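Purine nucleoside phosphorylase (PDB 6TK9) probably catalyses the reversible phosphorolysis of purine nucleosides such as inosine and guanosine, giving the free base and ribose 1-phosphate. Local coordinates at residues T106-S111 with R262-I267; G124-L129 with A205-M210; E157-E162 with P214-L219; E165-V170 with L176-G181; L229-D234 with P258-Y263. All blocks are in the same frame, centred on the assembly; numbering follows the deposited sequence.

Contact 1: residues T106-S111 with R262-I267; sequences TFLLTS and RYVRGI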
# COMPACT_ATOMS: atom_id res chain seq x y z
N THR A 106 -29.39 6.93 22.51
CA THR A 106 -27.92 7.16 22.53
C THR A 106 -27.25 5.96 23.21
O THR A 106 -27.71 5.59 24.31
CB THR A 106 -27.55 8.48 23.22
OG1 THR A 106 -28.13 9.54 22.46
CG2 THR A 106 -26.06 8.74 23.30
N PHE A 107 -26.21 5.40 22.57
CA PHE A 107 -25.53 4.16 23.01
C PHE A 107 -24.02 4.37 23.05
O PHE A 107 -23.48 4.92 22.09
CB PHE A 107 -25.84 3.01 22.07
CG PHE A 107 -26.95 2.10 22.53
CD1 PHE A 107 -28.27 2.39 22.24
CD2 PHE A 107 -26.66 0.95 23.24
CE1 PHE A 107 -29.28 1.54 22.66
CE2 PHE A 107 -27.67 0.11 23.67
CZ PHE A 107 -28.98 0.40 23.37
N LEU A 108 -23.41 3.93 24.15
CA LEU A 108 -21.94 3.88 24.36
C LEU A 108 -21.55 2.40 24.23
O LEU A 108 -21.92 1.62 25.10
CB LEU A 108 -21.60 4.42 25.76
CG LEU A 108 -21.44 5.94 25.91
CD1 LEU A 108 -22.64 6.72 25.35
CD2 LEU A 108 -21.21 6.33 27.36
N LEU A 109 -20.86 2.02 23.16
CA LEU A 109 -20.41 0.62 23.00
C LEU A 109 -18.95 0.52 23.44
O LEU A 109 -18.14 1.26 22.89
CB LEU A 109 -20.58 0.22 21.53
CG LEU A 109 -21.96 0.47 20.95
CD1 LEU A 109 -21.94 0.27 19.45
CD2 LEU A 109 -23.00 -0.44 21.59
N THR A 110 -18.65 -0.33 24.42
CA THR A 110 -17.30 -0.49 25.01
C THR A 110 -16.83 -1.91 24.75
O THR A 110 -17.68 -2.82 24.73
CB THR A 110 -17.28 -0.13 26.51
OG1 THR A 110 -17.68 -1.25 27.30
CG2 THR A 110 -18.14 1.08 26.82
N SER A 111 -15.51 -2.08 24.58
CA SER A 111 -14.85 -3.37 24.22
C SER A 111 -13.43 -3.37 24.77
O SER A 111 -12.86 -2.28 24.99
CB SER A 111 -14.86 -3.57 22.72
OG SER A 111 -14.40 -2.39 22.06
N ARG A 262 -14.15 6.39 35.42
CA ARG A 262 -14.09 7.86 35.63
C ARG A 262 -14.37 8.57 34.30
O ARG A 262 -14.99 9.65 34.33
CB ARG A 262 -12.74 8.28 36.21
CG ARG A 262 -12.74 9.71 36.73
CD ARG A 262 -11.35 10.22 37.05
NE ARG A 262 -11.39 11.68 37.07
CZ ARG A 262 -10.36 12.48 36.79
NH1 ARG A 262 -9.17 11.98 36.46
NH2 ARG A 262 -10.52 13.79 36.83
N TYR A 263 -13.94 7.97 33.17
CA TYR A 263 -14.08 8.57 31.83
C TYR A 263 -15.53 8.39 31.38
O TYR A 263 -16.17 9.39 30.98
CB TYR A 263 -13.00 8.04 30.86
CG TYR A 263 -13.08 8.63 29.48
CD1 TYR A 263 -12.86 9.98 29.25
CD2 TYR A 263 -13.41 7.85 28.38
CE1 TYR A 263 -12.97 10.54 27.99
CE2 TYR A 263 -13.49 8.38 27.11
CZ TYR A 263 -13.27 9.73 26.90
OH TYR A 263 -13.39 10.25 25.65
N VAL A 264 -16.07 7.17 31.50
CA VAL A 264 -17.45 6.87 31.02
C VAL A 264 -18.41 7.78 31.77
O VAL A 264 -19.29 8.41 31.11
CB VAL A 264 -17.82 5.39 31.20
CG1 VAL A 264 -19.29 5.14 30.88
CG2 VAL A 264 -16.94 4.47 30.36
N ARG A 265 -18.22 7.88 33.09
CA ARG A 265 -19.02 8.75 34.00
C ARG A 265 -18.93 10.20 33.51
O ARG A 265 -19.99 10.84 33.37
CB ARG A 265 -18.55 8.63 35.45
CG ARG A 265 -18.98 7.37 36.18
CD ARG A 265 -18.23 7.25 37.49
NE ARG A 265 -18.67 6.10 38.27
CZ ARG A 265 -19.82 6.03 38.93
NH1 ARG A 265 -20.68 7.04 38.92
NH2 ARG A 265 -20.11 4.94 39.62
N GLY A 266 -17.70 10.68 33.24
CA GLY A 266 -17.45 12.03 32.69
C GLY A 266 -18.35 12.33 31.50
O GLY A 266 -19.02 13.38 31.51
N ILE A 267 -18.38 11.41 30.54
CA ILE A 267 -19.22 11.51 29.30
C ILE A 267 -20.70 11.49 29.69
O ILE A 267 -21.42 12.43 29.30
CB ILE A 267 -18.84 10.38 28.33
CG1 ILE A 267 -17.44 10.61 27.76
CG2 ILE A 267 -19.89 10.21 27.25
CD1 ILE A 267 -16.72 9.34 27.35

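Contact 2: residues G124-L129 with A205-M210; sequences GIMLHL and ADAIGM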
# COMPACT_ATOMS: atom_id res chain seq x y z
N GLY A 124 -4.21 2.13 27.61
CA GLY A 124 -4.80 3.36 27.06
C GLY A 124 -6.23 3.17 26.61
O GLY A 124 -6.70 2.04 26.60
N ILE A 125 -6.89 4.25 26.23
CA ILE A 125 -8.31 4.25 25.79
C ILE A 125 -8.38 4.88 24.39
O ILE A 125 -7.75 5.96 24.16
CB ILE A 125 -9.16 5.01 26.83
CG1 ILE A 125 -9.09 4.36 28.22
CG2 ILE A 125 -10.59 5.16 26.35
CD1 ILE A 125 -9.84 5.12 29.28
N MET A 126 -9.11 4.23 23.48
CA MET A 126 -9.24 4.65 22.07
C MET A 126 -10.70 4.97 21.83
O MET A 126 -11.52 4.06 21.97
CB MET A 126 -8.78 3.58 21.06
CG MET A 126 -8.78 4.08 19.61
SD MET A 126 -8.61 2.75 18.37
CE MET A 126 -10.32 2.37 18.02
N LEU A 127 -10.98 6.23 21.54
CA LEU A 127 -12.26 6.68 20.95
C LEU A 127 -12.35 6.12 19.52
O LEU A 127 -11.36 6.23 18.79
CB LEU A 127 -12.25 8.21 20.95
CG LEU A 127 -13.44 8.89 20.29
CD1 LEU A 127 -14.72 8.56 21.03
CD2 LEU A 127 -13.22 10.40 20.23
N HIS A 128 -13.48 5.53 19.16
CA HIS A 128 -13.74 5.02 17.79
C HIS A 128 -14.09 6.21 16.90
O HIS A 128 -15.03 6.95 17.25
CB HIS A 128 -14.87 3.99 17.80
CG HIS A 128 -14.53 2.70 18.46
ND1 HIS A 128 -15.25 1.56 18.21
CD2 HIS A 128 -13.56 2.37 19.35
CE1 HIS A 128 -14.74 0.57 18.92
NE2 HIS A 128 -13.70 1.04 19.63
N LEU A 129 -13.37 6.38 15.78
CA LEU A 129 -13.69 7.38 14.73
C LEU A 129 -14.39 6.71 13.56
O LEU A 129 -15.18 7.39 12.93
CB LEU A 129 -12.39 8.03 14.27
CG LEU A 129 -11.72 8.87 15.34
CD1 LEU A 129 -10.50 9.59 14.77
CD2 LEU A 129 -12.71 9.87 15.92
N ALA A 205 -6.59 0.12 9.87
CA ALA A 205 -7.10 -0.20 11.22
C ALA A 205 -6.08 0.27 12.26
O ALA A 205 -4.86 0.12 12.00
CB ALA A 205 -7.38 -1.68 11.36
N ASP A 206 -6.57 0.81 13.38
CA ASP A 206 -5.76 1.26 14.54
C ASP A 206 -5.97 0.30 15.72
O ASP A 206 -5.03 0.15 16.55
CB ASP A 206 -6.11 2.71 14.87
CG ASP A 206 -5.79 3.67 13.74
OD1 ASP A 206 -4.57 3.79 13.41
OD2 ASP A 206 -6.74 4.29 13.20
N ALA A 207 -7.14 -0.35 15.82
CA ALA A 207 -7.46 -1.37 16.85
C ALA A 207 -8.14 -2.58 16.22
O ALA A 207 -8.83 -2.42 15.19
CB ALA A 207 -8.33 -0.77 17.92
N ILE A 208 -7.94 -3.74 16.83
CA ILE A 208 -8.50 -5.04 16.39
C ILE A 208 -9.26 -5.64 17.57
O ILE A 208 -8.69 -5.67 18.66
CB ILE A 208 -7.40 -6.01 15.90
CG1 ILE A 208 -8.02 -7.29 15.33
CG2 ILE A 208 -6.42 -6.34 17.02
CD1 ILE A 208 -7.04 -8.41 15.10
N GLY A 209 -10.50 -6.07 17.34
CA GLY A 209 -11.28 -6.88 18.30
C GLY A 209 -12.38 -7.64 17.61
O GLY A 209 -12.50 -7.55 16.37
N MET A 210 -13.21 -8.33 18.38
CA MET A 210 -14.14 -9.34 17.85
C MET A 210 -15.60 -8.97 18.13
O MET A 210 -16.41 -9.88 18.13
CB MET A 210 -13.79 -10.68 18.51
CG MET A 210 -12.34 -11.05 18.32
SD MET A 210 -12.00 -12.65 19.08
CE MET A 210 -10.28 -12.87 18.64

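Contact 3: residues E157-E162 with P214-L219; sequences EAYDPE and PEVIAL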
# COMPACT_ATOMS: atom_id res chain seq x y z
N GLU A 157 -20.39 8.87 9.22
CA GLU A 157 -20.68 9.47 10.55
C GLU A 157 -21.40 8.41 11.37
O GLU A 157 -22.35 8.76 12.08
CB GLU A 157 -21.53 10.74 10.39
CG GLU A 157 -20.75 11.98 9.99
CD GLU A 157 -20.09 11.91 8.61
OE1 GLU A 157 -20.84 11.84 7.62
OE2 GLU A 157 -18.83 11.90 8.54
N ALA A 158 -21.00 7.14 11.25
CA ALA A 158 -21.58 6.01 12.02
C ALA A 158 -21.35 6.32 13.51
O ALA A 158 -22.32 6.27 14.31
CB ALA A 158 -20.94 4.70 11.63
N TYR A 159 -20.12 6.69 13.85
CA TYR A 159 -19.76 7.23 15.17
C TYR A 159 -20.17 8.71 15.19
O TYR A 159 -19.64 9.50 14.35
CB TYR A 159 -18.30 6.89 15.43
CG TYR A 159 -18.01 5.42 15.61
CD1 TYR A 159 -18.38 4.75 16.77
CD2 TYR A 159 -17.30 4.70 14.65
CE1 TYR A 159 -18.06 3.41 16.96
CE2 TYR A 159 -16.97 3.37 14.84
CZ TYR A 159 -17.36 2.72 15.99
OH TYR A 159 -17.06 1.41 16.19
N ASP A 160 -21.14 9.06 16.04
CA ASP A 160 -21.73 10.42 16.14
C ASP A 160 -20.61 11.43 16.29
O ASP A 160 -19.77 11.28 17.18
CB ASP A 160 -22.71 10.58 17.30
CG ASP A 160 -23.43 11.94 17.27
OD1 ASP A 160 -22.91 12.87 17.93
OD2 ASP A 160 -24.48 12.05 16.58
N PRO A 161 -20.58 12.46 15.41
CA PRO A 161 -19.58 13.53 15.48
C PRO A 161 -19.70 14.43 16.72
O PRO A 161 -18.66 14.88 17.17
CB PRO A 161 -19.84 14.36 14.21
CG PRO A 161 -20.60 13.43 13.32
CD PRO A 161 -21.47 12.63 14.25
N GLU A 162 -20.91 14.68 17.24
CA GLU A 162 -21.08 15.51 18.47
C GLU A 162 -20.50 14.74 19.68
O GLU A 162 -19.85 15.36 20.55
CB GLU A 162 -22.54 15.92 18.72
CG GLU A 162 -23.00 17.18 17.99
CD GLU A 162 -24.28 17.82 18.56
OE1 GLU A 162 -25.39 17.29 18.31
OE2 GLU A 162 -24.16 18.85 19.29
N PRO A 214 -21.22 -5.04 14.43
CA PRO A 214 -22.60 -5.40 14.11
C PRO A 214 -23.57 -4.50 14.89
O PRO A 214 -24.56 -4.09 14.33
CB PRO A 214 -22.74 -6.89 14.48
CG PRO A 214 -21.46 -7.27 15.21
CD PRO A 214 -20.45 -6.16 14.99
N GLU A 215 -23.25 -4.21 16.15
CA GLU A 215 -24.01 -3.28 17.04
C GLU A 215 -24.05 -1.90 16.36
O GLU A 215 -25.17 -1.35 16.20
CB GLU A 215 -23.41 -3.26 18.45
CG GLU A 215 -23.62 -4.57 19.20
CD GLU A 215 -22.48 -5.05 20.09
OE1 GLU A 215 -22.32 -4.48 21.17
OE2 GLU A 215 -21.78 -6.01 19.72
N VAL A 216 -22.89 -1.38 15.94
CA VAL A 216 -22.83 -0.04 15.29
C VAL A 216 -23.75 0.00 14.06
O VAL A 216 -24.47 0.97 13.93
CB VAL A 216 -21.40 0.35 14.90
CG1 VAL A 216 -21.43 1.68 14.14
CG2 VAL A 216 -20.49 0.43 16.11
N ILE A 217 -23.71 -1.01 13.20
CA ILE A 217 -24.53 -1.07 11.95
C ILE A 217 -26.01 -1.18 12.31
O ILE A 217 -26.83 -0.42 11.75
CB ILE A 217 -24.07 -2.24 11.03
CG1 ILE A 217 -22.64 -2.03 10.53
CG2 ILE A 217 -25.04 -2.42 9.88
CD1 ILE A 217 -22.02 -3.24 9.88
N ALA A 218 -26.36 -2.10 13.21
CA ALA A 218 -27.74 -2.33 13.71
C ALA A 218 -28.32 -1.02 14.26
O ALA A 218 -29.50 -0.72 13.95
CB ALA A 218 -27.75 -3.43 14.75
N LEU A 219 -27.52 -0.26 15.02
CA LEU A 219 -27.96 0.96 15.74
C LEU A 219 -28.09 2.15 14.79
O LEU A 219 -29.00 2.99 15.02
CB LEU A 219 -27.01 1.24 16.90
CG LEU A 219 -27.25 0.38 18.14
CD1 LEU A 219 -26.08 0.46 19.10
CD2 LEU A 219 -28.53 0.80 18.83

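Contact 4: residues E165-V170 with L176-G181; sequences ELARKV and LHLFEG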
# COMPACT_ATOMS: atom_id res chain seq x y z
N GLU A 165 -16.65 14.89 19.75
CA GLU A 165 -16.16 16.19 20.28
C GLU A 165 -16.28 16.12 21.81
O GLU A 165 -15.31 16.53 22.50
CB GLU A 165 -16.90 17.38 19.66
CG GLU A 165 -16.62 17.58 18.17
CD GLU A 165 -15.43 18.45 17.78
OE1 GLU A 165 -14.29 18.23 18.29
OE2 GLU A 165 -15.64 19.35 16.92
N LEU A 166 -17.40 15.59 22.30
CA LEU A 166 -17.68 15.47 23.76
C LEU A 166 -16.61 14.59 24.41
O LEU A 166 -16.09 14.96 25.48
CB LEU A 166 -19.07 14.89 23.99
CG LEU A 166 -19.49 14.84 25.46
CD1 LEU A 166 -19.89 16.23 25.94
CD2 LEU A 166 -20.61 13.85 25.69
N ALA A 167 -16.32 13.45 23.78
CA ALA A 167 -15.33 12.46 24.26
C ALA A 167 -13.98 13.16 24.36
O ALA A 167 -13.24 12.84 25.32
CB ALA A 167 -15.30 11.25 23.35
N ARG A 168 -13.67 14.08 23.44
CA ARG A 168 -12.38 14.83 23.43
C ARG A 168 -12.36 15.85 24.58
O ARG A 168 -11.35 15.91 25.30
CB ARG A 168 -12.16 15.52 22.08
CG ARG A 168 -11.66 14.57 21.01
CD ARG A 168 -12.00 15.09 19.64
NE ARG A 168 -11.38 14.24 18.63
CZ ARG A 168 -11.56 14.37 17.32
NH1 ARG A 168 -12.34 15.33 16.86
NH2 ARG A 168 -10.95 13.54 16.48
N LYS A 169 -13.45 16.61 24.74
CA LYS A 169 -13.60 17.63 25.81
C LYS A 169 -13.41 16.95 27.18
O LYS A 169 -12.61 17.46 28.01
CB LYS A 169 -14.97 18.32 25.66
CG LYS A 169 -15.10 19.65 26.39
CD LYS A 169 -16.16 20.55 25.80
CE LYS A 169 -16.46 21.75 26.67
NZ LYS A 169 -16.92 21.33 28.02
N VAL A 170 -14.05 15.81 27.40
CA VAL A 170 -14.03 15.16 28.73
C VAL A 170 -12.62 14.62 29.01
O VAL A 170 -12.22 14.64 30.17
CB VAL A 170 -15.11 14.07 28.87
CG1 VAL A 170 -14.97 13.28 30.17
CG2 VAL A 170 -16.50 14.67 28.74
N LEU A 176 -6.50 13.36 30.65
CA LEU A 176 -6.44 11.98 30.10
C LEU A 176 -6.10 12.05 28.60
O LEU A 176 -6.79 12.78 27.87
CB LEU A 176 -7.81 11.33 30.37
CG LEU A 176 -7.99 9.84 30.07
CD1 LEU A 176 -8.58 9.66 28.68
CD2 LEU A 176 -6.70 9.05 30.23
N HIS A 177 -5.04 11.36 28.17
CA HIS A 177 -4.62 11.31 26.75
C HIS A 177 -5.46 10.25 26.04
O HIS A 177 -5.25 9.05 26.33
CB HIS A 177 -3.13 11.02 26.55
CG HIS A 177 -2.74 10.99 25.11
ND1 HIS A 177 -3.24 11.91 24.19
CD2 HIS A 177 -1.93 10.16 24.41
CE1 HIS A 177 -2.74 11.65 23.01
NE2 HIS A 177 -1.93 10.58 23.11
N LEU A 178 -6.38 10.71 25.18
CA LEU A 178 -7.39 9.91 24.44
C LEU A 178 -6.84 9.59 23.05
O LEU A 178 -6.80 10.53 22.21
CB LEU A 178 -8.69 10.70 24.35
CG LEU A 178 -9.87 10.03 23.65
CD1 LEU A 178 -10.30 8.75 24.37
CD2 LEU A 178 -11.04 10.99 23.56
N PHE A 179 -6.39 8.34 22.85
CA PHE A 179 -6.10 7.76 21.52
C PHE A 179 -7.39 7.69 20.71
O PHE A 179 -8.49 7.60 21.31
CB PHE A 179 -5.50 6.35 21.60
CG PHE A 179 -4.19 6.30 22.31
CD1 PHE A 179 -3.08 6.93 21.78
CD2 PHE A 179 -4.08 5.67 23.55
CE1 PHE A 179 -1.86 6.88 22.45
CE2 PHE A 179 -2.87 5.65 24.22
CZ PHE A 179 -1.76 6.25 23.67
N GLU A 180 -7.25 7.78 19.39
CA GLU A 180 -8.36 7.84 18.42
C GLU A 180 -8.02 6.88 17.28
O GLU A 180 -6.83 6.69 17.02
CB GLU A 180 -8.54 9.28 17.94
CG GLU A 180 -8.72 10.30 19.07
CD GLU A 180 -9.05 11.69 18.57
OE1 GLU A 180 -8.95 11.92 17.34
OE2 GLU A 180 -9.39 12.55 19.40
N GLY A 181 -9.02 6.28 16.64
CA GLY A 181 -8.77 5.54 15.39
C GLY A 181 -9.91 4.66 14.93
O GLY A 181 -11.06 4.80 15.42

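Contact 5: residues L229-D234 with P258-Y263; sequences LSTITD and PVFRRY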
# COMPACT_ATOMS: atom_id res chain seq x y z
N LEU A 229 -15.83 3.01 22.52
CA LEU A 229 -14.59 3.11 23.31
C LEU A 229 -14.06 1.70 23.49
O LEU A 229 -14.84 0.78 23.80
CB LEU A 229 -14.82 3.77 24.67
CG LEU A 229 -15.51 5.14 24.67
CD1 LEU A 229 -15.78 5.57 26.10
CD2 LEU A 229 -14.69 6.20 23.94
N SER A 230 -12.75 1.56 23.28
CA SER A 230 -12.00 0.34 23.58
C SER A 230 -10.93 0.70 24.60
O SER A 230 -10.41 1.85 24.57
CB SER A 230 -11.47 -0.26 22.33
OG SER A 230 -12.55 -0.60 21.47
N THR A 231 -10.74 -0.20 25.55
CA THR A 231 -9.54 -0.32 26.38
C THR A 231 -8.52 -1.04 25.51
O THR A 231 -8.80 -2.17 25.08
CB THR A 231 -9.85 -1.07 27.69
OG1 THR A 231 -10.74 -0.27 28.48
CG2 THR A 231 -8.58 -1.40 28.44
N ILE A 232 -7.41 -0.38 25.19
CA ILE A 232 -6.30 -1.03 24.46
C ILE A 232 -5.57 -1.92 25.48
O ILE A 232 -4.60 -1.46 26.08
CB ILE A 232 -5.42 0.02 23.78
CG1 ILE A 232 -6.24 0.91 22.84
CG2 ILE A 232 -4.25 -0.64 23.06
CD1 ILE A 232 -6.87 0.18 21.71
N THR A 233 -6.07 -3.13 25.68
CA THR A 233 -5.63 -4.10 26.71
C THR A 233 -4.22 -4.62 26.40
O THR A 233 -3.48 -4.97 27.35
CB THR A 233 -6.64 -5.24 26.82
OG1 THR A 233 -6.81 -5.76 25.50
CG2 THR A 233 -7.97 -4.80 27.40
N ASP A 234 -3.87 -4.72 25.12
CA ASP A 234 -2.56 -5.25 24.65
C ASP A 234 -2.13 -4.44 23.42
O ASP A 234 -2.94 -3.66 22.89
CB ASP A 234 -2.62 -6.76 24.38
CG ASP A 234 -3.59 -7.22 23.28
OD1 ASP A 234 -4.82 -7.02 23.45
OD2 ASP A 234 -3.12 -7.79 22.27
N PRO A 258 -10.56 1.84 36.87
CA PRO A 258 -10.83 3.08 37.60
C PRO A 258 -10.70 4.29 36.66
O PRO A 258 -11.61 5.12 36.67
CB PRO A 258 -9.80 3.07 38.74
CG PRO A 258 -9.35 1.63 38.86
CD PRO A 258 -9.46 1.06 37.46
N VAL A 259 -9.63 4.33 35.83
CA VAL A 259 -9.40 5.42 34.83
C VAL A 259 -10.58 5.44 33.86
O VAL A 259 -11.05 6.55 33.55
CB VAL A 259 -8.05 5.28 34.09
CG1 VAL A 259 -7.92 6.28 32.95
CG2 VAL A 259 -6.86 5.42 35.03
N PHE A 260 -11.06 4.25 33.44
CA PHE A 260 -12.09 4.03 32.39
C PHE A 260 -13.52 4.34 32.91
O PHE A 260 -14.35 4.92 32.16
CB PHE A 260 -11.99 2.59 31.87
CG PHE A 260 -13.09 2.19 30.93
CD1 PHE A 260 -13.07 2.60 29.61
CD2 PHE A 260 -14.16 1.42 31.37
CE1 PHE A 260 -14.09 2.24 28.74
CE2 PHE A 260 -15.18 1.09 30.50
CZ PHE A 260 -15.15 1.49 29.19
N ARG A 261 -13.84 3.95 34.13
CA ARG A 261 -15.16 4.26 34.75
C ARG A 261 -15.26 5.76 34.99
O ARG A 261 -16.36 6.33 34.73
CB ARG A 261 -15.34 3.53 36.09
CG ARG A 261 -15.54 2.04 35.93
CD ARG A 261 -15.41 1.33 37.26
NE ARG A 261 -14.77 0.07 36.97
CZ ARG A 261 -13.78 -0.45 37.66
NH1 ARG A 261 -13.33 0.15 38.75
NH2 ARG A 261 -13.27 -1.61 37.27
N ARG A 262 -14.15 6.39 35.42
CA ARG A 262 -14.09 7.86 35.63
C ARG A 262 -14.37 8.57 34.30
O ARG A 262 -14.99 9.65 34.33
CB ARG A 262 -12.74 8.28 36.21
CG ARG A 262 -12.74 9.71 36.73
CD ARG A 262 -11.35 10.22 37.05
NE ARG A 262 -11.39 11.68 37.07
CZ ARG A 262 -10.36 12.48 36.79
NH1 ARG A 262 -9.17 11.98 36.46
NH2 ARG A 262 -10.52 13.79 36.83
N TYR A 263 -13.94 7.97 33.17
CA TYR A 263 -14.08 8.57 31.83
C TYR A 263 -15.53 8.39 31.38
O TYR A 263 -16.17 9.39 30.98
CB TYR A 263 -13.00 8.04 30.86
CG TYR A 263 -13.08 8.63 29.48
CD1 TYR A 263 -12.86 9.98 29.25
CD2 TYR A 263 -13.41 7.85 28.38
CE1 TYR A 263 -12.97 10.54 27.99
CE2 TYR A 263 -13.49 8.38 27.11
CZ TYR A 263 -13.27 9.73 26.90
OH TYR A 263 -13.39 10.25 25.65

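Contact 1: residues T106-S111 with R262-I267
The side chain of L108 reaches from its strand toward one side of a helix and overlaps V264 and I267. A single methyl does the touching. L108 CD2 lies 4.1 Å from I267 CG2, and L108 CD2 is 4.2 Å from V264 CG1. The contact is apolar and small, with 128 Å² buried in all. V264 and I267 stand three positions apart on helix 257-270, so they come round to the same side, and the leucine methyl meets both. The leucine runs alongside each of them, pointing the other way. V264 CG1 lies anti to its own backbone N (chi1 172°), which turns that branch toward the leucine. I267 uses its short branch, CG2, here. Its longer branch goes elsewhere: I267 CD1 sits 3.3 Å above one face of the Y263 ring, displaced from the ring centre. The backbones stay well apart, with L108 CA and V264 CA 8.6 Å from each other. This is helix-on-sheet packing in the alpha/beta fold of the phosphorylase superfamily. Strand 106-115 runs inside the sheet, parallel to strands 23-27 and 225-235. Its residues alternate: L108 and T110 point to helix 257-270, while F107 and L109 pack on helix 213-222. I267 also rests on L227 and L229 of the neighbouring strand, and V264 on L34. R265 points away from the strand and forms a salt bridge with E37.

Contact 2: residues G124-L129 with A205-M210
The two backbones are not paired, and their nearest CA atoms, those of M126 and A207, lie 8.2 Å apart. Side chains bridge the gap. M126 sends its chain out with CG anti to the backbone N (chi1 -174°), then bends at the sulfur. The bend lets two atoms touch one methyl: M126 SD is 3.6 Å from A207 CB, and M126 CE is 3.7 Å from A207 CB. D206 adds a looser touch, with its CB 4.3 Å from M126 SD. The carboxylate of D206 is engaged elsewhere, with N117 ND2 and V182 N. Strand pairing explains the distance. Strands 124-133, 225-235, 106-115, 207-209 and 179-185 pair in a closed ring, consistent with the distorted barrel of this enzyme family, and M126 spans between two strands that are not neighbours in it. F120 and I232 pack on M126 as well. The meeting of thioether and methyl is van der Waals only, so its fit rests on shape and on the bend of the methionine rather than on directed bonds.

Contact 3: residues E157-E162 with P214-L219
This is a buried apolar contact between the loop leading into helix 161-173 and one side of helix 213-222. V216 carries the helix side, and each of its two methyls has its own partner. V216 CG1 lies 4.0 Å from A158 CB. V216 CG2 meets the phenol end of Y159, at 3.6 Å from Y159 OH and 3.9 Å from Y159 CZ. The valine and tyrosine side chains stand roughly perpendicular, and the methyl approaches the ring obliquely. Y159 CB does not itself point at the helix. With CG beside the backbone N (chi1 -67°), the ring swings so that its far end arrives at V216. The hydroxyl is polar and buried, and it is satisfied: Y159 OH is hydrogen-bonded to H128 ND1, so the tyrosine joins a strand histidine to the helix. The backbones come fairly near, with A158 CA and V216 CA 7.0 Å apart. Just after the contact the loop becomes helix. D160 takes the N-cap position, and its OD1 accepts a weak bond from E162 N at 2.8 Å. E157 OE2 reaches outward to a salt bridge with R194 NH2 of a neighbouring subunit, which ties this loop to the assembly. Helix 213-222 covers the sheet strands, where V216 packs on L109 and V226, and the loop before helix 161-173 packs against the same valine, within the alpha/beta fold of the phosphorylase superfamily.

Contact 4: residues E165-V170 with L176-G181
The guanidinium of R168 meets its acid partners at its edge. E180 lies on the side of NE and NH2, and E165 OE1 lies near NH1. E180 is gripped side-on by two nitrogens, one to each oxygen. R168 NE bonds E180 OE2 at 2.7 Å with an angle of 164°. R168 NH2 bonds E180 OE1 at 2.7 Å, almost as straight. Both oxygens sit near the guanidinium plane but are met from above the carboxylate plane; the two planes are 25° apart. E165 completes the network more loosely, with R168 NH1 a long 3.8 Å from E165 OE1. Nearer the helix backbone L178 packs on the helix: L178 CD2 is 3.4 Å from A167 O and 4.3 Å from A167 CB. The same carbonyl oxygen accepts from Y263 OH. Strands 124-133 and 179-185 are parallel neighbours joined through helix 161-173, so this is the returning half of a beta-alpha-beta crossover. H177 of a neighbouring subunit packs on R168 and E180. A leucine in place of R168 would probably leave the carboxylate of E180 without its two-pronged mate and free to turn. With two short, nearly straight bonds and opposite charges, the bridge fixes the rotation of both flat groups.

Contact 5: residues L229-D234 with P258-Y263
F260 and Y263 both hold CG anti to the backbone N (chi1 173° and -179°), which carries their rings from the helix toward strand 225-235. This is an alpha/beta layer contact of the phosphorylase superfamily, the C-terminal helix lying along strand 225-235. Helix 258-263 runs nearly antiparallel to strand 229-233, at 168°, with the axes 10.7 Å apart. L229 and T231 are the strand residues that meet it. They stand two apart, so both point to the helix, while S230 between them points away and is hydrogen-bonded to S111 OG and H128 NE2. L229 straddles the two rings. Its CB lies at the edge of the F260 ring, with L229 CB and F260 CE1 4.4 Å apart. Its branch ends reach the tyrosine instead: L229 CD1 is 3.8 Å from Y263 CE2, and L229 CD2 is 4.0 Å from Y263 CE2. The F260 ring also packs on T110 and I125 of the neighbouring strands. Beyond the contact the chain changes direction at D234, where T233 OG1 donates to D234 OD1. The T231 hydroxyl sits over one face of the phenyl ring, T231 OG1 lying 3.9 Å from F260 CD1.

Overall arrangement
Contacts 1 and 5 share helix 257-270 and lie 9 Å apart between centres, on neighbouring parallel strands. Contact 4 joins them where Y263 OH meets A167 O at 2.6 Å. The centre of contact 2 lies 14 Å from that of contact 1, in the same sheet. A polar chain links four of the five: S111 OG to S230 OG at 2.6 Å, S230 OG to H128 NE2 at 2.7 Å, and H128 ND1 to Y159 OH at 2.7 Å, so contacts 1, 5, 2 and 3 meet in turn. The centres of contacts 3 and 5 are 20 Å apart, and the two do not touch. M210 of contact 2 packs on F152 of a neighbouring subunit, consistent with the intersubunit active sites of this family.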